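Local coordinates for malonate decarboxylase subunit alpha (Acinetobacter baumannii ATCC 17978, PDB 6MPR), which probably transfers malonyl groups onto the enzyme's acyl carrier protein in exchange for acetate, as the transferase subunit of malonate decarboxylase, at residues Leu449-Val454 against Ala463-Tyr468. Numbering follows the deposited sequence.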
# COMPACT_ATOMS: atom_id res chain seq x y z
N LEU A 449 17.59 -17.74 15.88
CA LEU A 449 17.48 -16.29 15.99
C LEU A 449 17.26 -15.86 17.44
O LEU A 449 16.45 -16.45 18.16
CB LEU A 449 16.32 -15.78 15.13
CG LEU A 449 16.40 -15.89 13.61
CD1 LEU A 449 15.15 -15.29 12.99
CD2 LEU A 449 17.65 -15.19 13.05
N ASP A 450 17.99 -14.82 17.86
CA ASP A 450 17.72 -14.18 19.15
C ASP A 450 16.26 -13.80 19.28
O ASP A 450 15.73 -13.73 20.40
CB ASP A 450 18.53 -12.89 19.32
CG ASP A 450 19.98 -13.11 19.71
OD1 ASP A 450 20.55 -14.19 19.45
OD2 ASP A 450 20.55 -12.15 20.27
N ALA A 451 15.61 -13.49 18.15
CA ALA A 451 14.26 -12.95 18.15
C ALA A 451 13.28 -13.87 18.86
O ALA A 451 12.31 -13.39 19.46
CB ALA A 451 13.79 -12.69 16.72
N ILE A 452 13.50 -15.18 18.79
CA ILE A 452 12.56 -16.12 19.41
C ILE A 452 12.51 -15.90 20.91
O ILE A 452 11.43 -15.79 21.50
CB ILE A 452 12.93 -17.57 19.08
CG1 ILE A 452 12.93 -17.80 17.56
CG2 ILE A 452 11.96 -18.49 19.79
CD1 ILE A 452 13.65 -19.07 17.17
N ASP A 453 13.68 -15.86 21.56
CA ASP A 453 13.67 -15.65 23.01
C ASP A 453 13.24 -14.23 23.38
O ASP A 453 12.65 -14.03 24.45
CB ASP A 453 15.03 -15.98 23.61
CG ASP A 453 15.26 -17.47 23.78
OD1 ASP A 453 14.37 -18.26 23.39
OD2 ASP A 453 16.33 -17.86 24.30
N VAL A 454 13.52 -13.23 22.52
CA VAL A 454 13.02 -11.89 22.81
C VAL A 454 11.50 -11.89 22.81
O VAL A 454 10.86 -11.26 23.66
CB VAL A 454 13.58 -10.86 21.81
CG1 VAL A 454 12.87 -9.53 22.01
CG2 VAL A 454 15.08 -10.67 22.02
N ALA A 463 7.99 -14.49 16.95
CA ALA A 463 9.35 -13.97 16.90
C ALA A 463 9.36 -12.74 15.99
O ALA A 463 8.82 -12.80 14.89
CB ALA A 463 10.31 -15.02 16.38
N PRO A 464 9.92 -11.61 16.42
CA PRO A 464 9.97 -10.45 15.51
C PRO A 464 10.95 -10.68 14.36
O PRO A 464 12.17 -10.56 14.52
CB PRO A 464 10.39 -9.28 16.42
CG PRO A 464 10.98 -9.90 17.61
CD PRO A 464 10.33 -11.25 17.79
N ILE A 465 10.39 -11.04 13.21
CA ILE A 465 11.14 -11.42 12.01
C ILE A 465 11.02 -10.28 11.01
O ILE A 465 9.91 -9.91 10.63
CB ILE A 465 10.59 -12.72 11.40
CG1 ILE A 465 10.67 -13.87 12.40
CG2 ILE A 465 11.31 -13.04 10.10
CD1 ILE A 465 11.99 -13.99 13.06
N MET A 466 12.16 -9.76 10.56
CA MET A 466 12.15 -8.70 9.56
C MET A 466 11.75 -9.24 8.19
O MET A 466 10.83 -8.72 7.54
CB MET A 466 13.53 -8.04 9.51
CG MET A 466 13.59 -6.82 8.65
SD MET A 466 15.19 -5.97 8.82
CE MET A 466 16.27 -7.21 8.11
N ILE A 467 12.38 -10.33 7.75
CA ILE A 467 12.13 -10.91 6.44
C ILE A 467 12.09 -12.42 6.61
O ILE A 467 13.06 -13.01 7.11
CB ILE A 467 13.21 -10.53 5.42
CG1 ILE A 467 13.13 -9.03 5.09
CG2 ILE A 467 13.02 -11.28 4.11
CD1 ILE A 467 14.28 -8.58 4.22
N TYR A 468 10.98 -13.04 6.21
CA TYR A 468 10.84 -14.49 6.33
C TYR A 468 11.64 -15.20 5.25
O TYR A 468 11.77 -14.73 4.12
CB TYR A 468 9.37 -14.92 6.28
CG TYR A 468 8.68 -14.67 7.61
CD1 TYR A 468 8.12 -13.44 7.90
CD2 TYR A 468 8.63 -15.66 8.58
CE1 TYR A 468 7.52 -13.19 9.12
CE2 TYR A 468 8.01 -15.43 9.80
CZ TYR A 468 7.46 -14.18 10.06
OH TYR A 468 6.85 -13.90 11.26
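In the connection between the parallel strands 429-433 and 474-477, the first turn of helix 450-458 packs through Ala451 and Ile452 against Ala463 and Pro464, where the chain comes back past the helix. The small Ala451 side chain points at the loop, its CB 3.5 Å from Pro464 O and 3.9 Å from Pro464 CD. Pro464 CD also lies 3.4 Å from Ala451 O, so the proline ring rests against both the methyl and the carbonyl of one residue. Ala463 puts its CB 3.9 Å from Ile452 CA. Although Ile452 CB points away from the loop, CG1 stands beside its own backbone N (chi1 -59°), which still brings Ile452 CG1 to 4.0 Å from Ala463 CB. Farther along, the side chains of Leu449 and, in one of its two conformers, Ile465 cross at about a right angle; their very short approach is doubtful. Ser378 OG hydrogen-bonds Pro464 O, while Arg402 of the second subunit binds Ile465 O and Met466 O. Met466 and Ile467 then form a classic beta bulge opposite Ser377. The whole is buried, apolar packing of a short helix on its returning loop, in the connection between two neighbouring parallel strands of the mixed sheet.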